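Long-range contacts in gamma-glutamyl cyclotransferase (Homo sapiens, PDB 3CRY), which catalyses the formation of 5-oxoproline from gamma-glutamyl dipeptides, may contribute to glutathione homeostasis, and triggers cytochrome c release from mitochondria: residues Pro135-Lys140 with Glu164-Thr169; Ile142-Ala147 with Lys159-Glu164. The protein carries 1 engineered substitution. One frame throughout, in Å; residues are numbered along the deposited sequence.

Interaction 1 (Pro135-Lys140 with Glu164-Thr169); sequences PSPQYK and EPNDYT. With ACT (acetate ion), chain C.
Pro135 opens the contact through its backbone: its O takes the N-H of Asn166 at 2.8 Å, a nearly straight bond (161° at the hydrogen) that ties the start of helix 137-149 to the loop beyond helix 154-161. Ser136 is the N-cap of that helix. Its OG, held between backbone N and carbonyl carbon (chi1 67°), curls back to accept from Tyr139 N at 3.1 Å and also bonds to Trp64 O. Pro137 begins the helix, and its ring crosses the Asn166 side chain at about a right angle, with CD 3.3 Å from Asn166 OD1 while CG sits 4.1 Å from Pro165 CB. That same OD1 accepts from Tyr168 N at 2.8 Å, from above the carbonyl plane, closing an Asx turn, and Asn166 ND2 reaches His65 O. With an alanine here the amide is gone, and Tyr168 N and His65 O would probably lose their mates, leaving the turn freer to change shape. Gln138, bent at chi2, brings its amide to the edge of the Tyr168 ring, Gln138 NE2 lying 3.6 Å from Tyr168 CD2 with the two planes 51° apart; His65 stacks on that ring, and Tyr168 OH bonds to Lys171 O. Tyr139 takes no part in the loop contact; its OH lies a very short 2.5 Å from the O of an acetate. Fully extended, Lys140 passes Pro165 to reach Ile163 O. A capped helix N-terminus braced by an Asx-turn loop thus carries Tyr139, a probable substrate-binding residue; the acetate, probably from the crystallisation liquor, also bonds Ser24 OG, consistent with a pocket for substrate.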
loop_
_atom_site.group_PDB
_atom_site.type_symbol
_atom_site.label_atom_id
_atom_site.label_comp_id
_atom_site.label_asym_id
_atom_site.label_seq_id
_atom_site.Cartn_x
_atom_site.Cartn_y
_atom_site.Cartn_z
ATOM N N PRO A 135 19.006 1.475 9.718
ATOM C CA PRO A 135 19.457 0.209 9.143
ATOM C C PRO A 135 20.810 -0.212 9.726
ATOM O O PRO A 135 21.564 0.641 10.232
ATOM C CB PRO A 135 19.634 0.541 7.649
ATOM C CG PRO A 135 19.982 2.046 7.641
ATOM C CD PRO A 135 19.148 2.613 8.775
ATOM N N SER A 136 21.099 -1.509 9.668
ATOM C CA SER A 136 22.455 -1.991 10.010
ATOM C C SER A 136 23.498 -1.515 8.979
ATOM O O SER A 136 23.164 -1.213 7.830
ATOM C CB SER A 136 22.478 -3.521 10.097
ATOM O OG SER A 136 22.264 -4.064 8.800
ATOM N N PRO A 137 24.779 -1.435 9.387
ATOM C CA PRO A 137 25.799 -1.131 8.380
ATOM C C PRO A 137 25.779 -2.076 7.175
ATOM O O PRO A 137 25.944 -1.621 6.033
ATOM C CB PRO A 137 27.123 -1.228 9.172
ATOM C CG PRO A 137 26.705 -0.832 10.599
ATOM C CD PRO A 137 25.332 -1.498 10.759
ATOM N N GLN A 138 25.562 -3.365 7.413
ATOM C CA GLN A 138 25.528 -4.350 6.332
ATOM C C GLN A 138 24.399 -4.078 5.327
ATOM O O GLN A 138 24.614 -4.091 4.098
ATOM C CB GLN A 138 25.465 -5.761 6.916
ATOM C CG GLN A 138 26.694 -6.095 7.831
ATOM C CD GLN A 138 26.477 -5.702 9.308
ATOM O OE1 GLN A 138 25.600 -4.912 9.622
ATOM N NE2 GLN A 138 27.268 -6.298 10.219
ATOM N N TYR A 139 23.220 -3.773 5.848
ATOM C CA TYR A 139 22.082 -3.468 4.973
ATOM C C TYR A 139 22.318 -2.179 4.192
ATOM O O TYR A 139 22.099 -2.134 2.972
ATOM C CB TYR A 139 20.818 -3.383 5.819
ATOM C CG TYR A 139 19.514 -3.277 5.072
ATOM C CD1 TYR A 139 19.055 -4.324 4.265
ATOM C CD2 TYR A 139 18.696 -2.148 5.250
ATOM C CE1 TYR A 139 17.816 -4.243 3.622
ATOM C CE2 TYR A 139 17.466 -2.045 4.607
ATOM C CZ TYR A 139 17.030 -3.115 3.794
ATOM O OH TYR A 139 15.804 -3.041 3.150
ATOM N N LYS A 140 22.800 -1.136 4.865
ATOM C CA LYS A 140 23.179 0.099 4.169
ATOM C C LYS A 140 24.196 -0.177 3.051
ATOM O O LYS A 140 24.062 0.346 1.938
ATOM C CB LYS A 140 23.707 1.139 5.180
ATOM C CG LYS A 140 24.179 2.393 4.496
ATOM C CD LYS A 140 24.767 3.427 5.439
ATOM C CE LYS A 140 25.359 4.568 4.603
ATOM N NZ LYS A 140 26.001 5.624 5.451
ATOM N N GLU A 164 22.460 7.452 8.426
ATOM C CA GLU A 164 23.183 7.055 9.639
ATOM C C GLU A 164 22.742 5.638 10.072
ATOM O O GLU A 164 21.569 5.432 10.394
ATOM C CB GLU A 164 22.964 8.079 10.766
ATOM C CG GLU A 164 23.636 9.446 10.484
ATOM C CD GLU A 164 25.129 9.504 10.902
ATOM O OE1 GLU A 164 25.616 8.539 11.518
ATOM O OE2 GLU A 164 25.826 10.529 10.621
ATOM N N PRO A 165 23.670 4.664 10.069
ATOM C CA PRO A 165 23.285 3.286 10.422
ATOM C C PRO A 165 23.226 3.104 11.933
ATOM O O PRO A 165 23.635 4.006 12.703
ATOM C CB PRO A 165 24.405 2.433 9.797
ATOM C CG PRO A 165 25.623 3.340 9.877
ATOM C CD PRO A 165 25.109 4.768 9.744
ATOM N N ASN A 166 22.728 1.957 12.375
ATOM C CA ASN A 166 22.879 1.599 13.772
ATOM C C ASN A 166 24.313 1.115 14.043
ATOM O O ASN A 166 25.169 1.189 13.170
ATOM C CB ASN A 166 21.812 0.591 14.225
ATOM C CG ASN A 166 21.988 -0.809 13.631
ATOM O OD1 ASN A 166 23.074 -1.226 13.218
ATOM N ND2 ASN A 166 20.904 -1.547 13.612
ATOM N N ASP A 167 24.563 0.612 15.243
ATOM C CA ASP A 167 25.919 0.165 15.598
ATOM C C ASP A 167 26.076 -1.367 15.606
ATOM O O ASP A 167 26.910 -1.925 16.354
ATOM C CB ASP A 167 26.339 0.795 16.947
ATOM C CG ASP A 167 25.519 0.266 18.107
ATOM O OD1 ASP A 167 24.497 -0.410 17.847
ATOM O OD2 ASP A 167 25.896 0.513 19.289
ATOM N N TYR A 168 25.300 -2.072 14.770
ATOM C CA TYR A 168 25.442 -3.526 14.674
ATOM C C TYR A 168 26.766 -3.946 14.032
ATOM O O TYR A 168 26.994 -3.708 12.843
ATOM C CB TYR A 168 24.276 -4.183 13.901
ATOM C CG TYR A 168 24.348 -5.688 13.956
ATOM C CD1 TYR A 168 23.955 -6.382 15.116
ATOM C CD2 TYR A 168 24.823 -6.431 12.866
ATOM C CE1 TYR A 168 24.046 -7.776 15.186
ATOM C CE2 TYR A 168 24.906 -7.814 12.921
ATOM C CZ TYR A 168 24.523 -8.488 14.076
ATOM O OH TYR A 168 24.616 -9.863 14.118
ATOM N N THR A 169 27.622 -4.607 14.800
ATOM C CA THR A 169 28.901 -5.085 14.265
ATOM C C THR A 169 29.049 -6.594 14.507
ATOM O O THR A 169 30.163 -7.147 14.469
ATOM C CB THR A 169 30.091 -4.320 14.897
ATOM O OG1 THR A 169 30.048 -4.492 16.326
ATOM C CG2 THR A 169 30.012 -2.838 14.586
HETATM C C ACT C . 14.165 -5.277 1.185
HETATM O O ACT C . 15.234 -4.626 1.312
HETATM O OXT ACT C . 13.829 -5.557 -0.000
HETATM C CH3 ACT C . 13.319 -5.706 2.361
#

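Interaction 2 (Ile142-Ala147 with Lys159-Glu164); sequences IICMGA and KLKAIE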
loop_
_atom_site.group_PDB
_atom_site.type_symbol
_atom_site.label_atom_id
_atom_site.label_comp_id
_atom_site.label_asym_id
_atom_site.label_seq_id
_atom_site.Cartn_x
_atom_site.Cartn_y
_atom_site.Cartn_z
ATOM N N ILE A 142 24.816 -2.894 1.316
ATOM C CA ILE A 142 24.169 -3.573 0.168
ATOM C C ILE A 142 23.353 -2.581 -0.686
ATOM O O ILE A 142 23.457 -2.568 -1.915
ATOM C CB ILE A 142 23.318 -4.767 0.639
ATOM C CG1 ILE A 142 24.209 -5.856 1.253
ATOM C CG2 ILE A 142 22.443 -5.329 -0.496
ATOM C CD1 ILE A 142 25.109 -6.590 0.292
ATOM N N ILE A 143 22.583 -1.719 -0.020
ATOM C CA ILE A 143 21.810 -0.678 -0.715
ATOM C C ILE A 143 22.719 0.257 -1.508
ATOM O O ILE A 143 22.456 0.544 -2.678
ATOM C CB ILE A 143 20.911 0.086 0.301
ATOM C CG1 ILE A 143 19.742 -0.829 0.697
ATOM C CG2 ILE A 143 20.366 1.416 -0.276
ATOM C CD1 ILE A 143 18.903 -0.312 1.866
ATOM N N CYS A 144 23.793 0.733 -0.875
ATOM C CA CYS A 144 24.724 1.634 -1.572
ATOM C C CYS A 144 25.423 0.949 -2.764
ATOM O O CYS A 144 25.587 1.552 -3.859
ATOM C CB CYS A 144 25.737 2.212 -0.584
ATOM S SG CYS A 144 24.970 3.408 0.518
ATOM N N MET A 145 25.786 -0.314 -2.579
ATOM C CA MET A 145 26.402 -1.106 -3.667
ATOM C C MET A 145 25.465 -1.245 -4.858
ATOM O O MET A 145 25.878 -1.074 -6.009
ATOM C CB MET A 145 26.784 -2.495 -3.165
ATOM C CG MET A 145 28.041 -2.498 -2.305
ATOM S SD MET A 145 28.357 -4.133 -1.593
ATOM C CE MET A 145 28.598 -5.133 -3.061
ATOM N N GLY A 146 24.206 -1.561 -4.563
ATOM C CA GLY A 146 23.201 -1.736 -5.622
ATOM C C GLY A 146 22.941 -0.426 -6.354
ATOM O O GLY A 146 22.776 -0.410 -7.583
ATOM N N ALA A 147 22.888 0.678 -5.604
ATOM C CA ALA A 147 22.621 1.987 -6.205
ATOM C C ALA A 147 23.744 2.349 -7.187
ATOM O O ALA A 147 23.505 2.883 -8.274
ATOM C CB ALA A 147 22.472 3.052 -5.108
ATOM N N LYS A 159 22.751 10.856 -1.051
ATOM C CA LYS A 159 21.711 10.757 -0.042
ATOM C C LYS A 159 21.737 9.383 0.670
ATOM O O LYS A 159 21.654 9.308 1.897
ATOM C CB LYS A 159 20.331 10.996 -0.660
ATOM C CG LYS A 159 20.034 12.426 -1.043
ATOM C CD LYS A 159 18.535 12.592 -1.390
ATOM C CE LYS A 159 17.568 12.267 -0.213
ATOM N NZ LYS A 159 16.163 12.765 -0.483
ATOM N N LEU A 160 21.844 8.296 -0.098
ATOM C CA LEU A 160 21.948 6.966 0.524
ATOM C C LEU A 160 23.190 6.826 1.411
ATOM O O LEU A 160 23.130 6.257 2.510
ATOM C CB LEU A 160 21.981 5.851 -0.532
ATOM C CG LEU A 160 20.687 5.756 -1.353
ATOM C CD1 LEU A 160 20.940 4.789 -2.530
ATOM C CD2 LEU A 160 19.479 5.354 -0.478
ATOM N N LYS A 161 24.308 7.349 0.927
ATOM C CA LYS A 161 25.556 7.293 1.692
ATOM C C LYS A 161 25.484 8.133 2.979
ATOM O O LYS A 161 26.223 7.867 3.927
ATOM C CB LYS A 161 26.737 7.730 0.818
ATOM C CG LYS A 161 27.040 6.746 -0.313
ATOM C CD LYS A 161 27.923 7.363 -1.371
ATOM C CE LYS A 161 29.373 7.446 -0.908
ATOM N NZ LYS A 161 30.255 8.025 -1.991
ATOM N N ALA A 162 24.592 9.121 2.999
ATOM C CA ALA A 162 24.410 10.001 4.152
ATOM C C ALA A 162 23.568 9.349 5.252
ATOM O O ALA A 162 23.461 9.882 6.351
ATOM C CB ALA A 162 23.796 11.322 3.715
ATOM N N ILE A 163 23.002 8.173 4.990
ATOM C CA ILE A 163 22.134 7.531 5.999
ATOM C C ILE A 163 22.945 7.127 7.226
ATOM O O ILE A 163 24.004 6.509 7.080
ATOM C CB ILE A 163 21.444 6.284 5.408
ATOM C CG1 ILE A 163 20.485 6.703 4.280
ATOM C CG2 ILE A 163 20.694 5.501 6.498
ATOM C CD1 ILE A 163 19.927 5.528 3.484
ATOM N N GLU A 164 22.460 7.452 8.426
ATOM C CA GLU A 164 23.183 7.055 9.639
ATOM C C GLU A 164 22.742 5.638 10.072
ATOM O O GLU A 164 21.569 5.432 10.394
ATOM C CB GLU A 164 22.964 8.079 10.766
ATOM C CG GLU A 164 23.636 9.446 10.484
ATOM C CD GLU A 164 25.129 9.504 10.902
ATOM O OE1 GLU A 164 25.616 8.539 11.518
ATOM O OE2 GLU A 164 25.826 10.529 10.621
#
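Cys144 meets the flat group of this contact, the peptide unit joining Leu160 to Lys161: SG sits over one of its faces, almost directly above Leu160 C at 4.0 Å, and no aromatic ring takes part. With SG anti to its own carbonyl carbon (chi1 -71°), the thiol leans across to the second helix and settles among Leu160 CB, the peptide and Lys161 CG, which it meets at 4.0 Å. No hydrogen bond spans the two segments, and the grip is van der Waals packing, centred on Leu160. This leucine points at helix 137-149. Leu160 CD1 presses on Ala147 CB at 3.5 Å, closer than carbon atoms usually come, so the two side chains are tightly packed at that point; Ile143 CG2 lies near both leucine methyls, 4.0 Å from Leu160 CD2. The side chains of Ile143 and Leu160 cross at about a right angle, and it is the short CG2 branch of the isoleucine, anti to its backbone N, that does the touching. Ile143, Cys144 and Ala147 stand about one turn apart or side by side on a single flank of their helix, with Leu160 lodged against all three. Lys161 contributes only the base of its chain, which bends at chi3, and its NZ forms a salt bridge with Glu158. Ile143 also packs on Phe53 and Leu160 on Leu51, both of strand 49-56. These are two helices consecutive in the chain, 137-149 and 154-161, packed against each other and on that strand in an AIG2-like fold, with Ile143 close to Gly23 and Tyr139 of the probable substrate site.

Both contacts use helix 137-149: interaction 1 takes its N-terminal turn and interaction 2 its middle, with their centres 11 Å apart. Along the chain the order is 135-140, 142-147, 159-164 and 164-169, so the second pairing falls between the two halves of the first, and Glu164 belongs to both. They also touch directly: Lys140 NZ lies 2.7 Å from Lys161 O, a probable hydrogen bond, and Pro135 CG packs on Ile163 CG2 at 3.7 Å. Helix 154-161 and the loop that follows thus run along one helix from its middle back to its start, and the same helix carries Tyr139 of the probable substrate site.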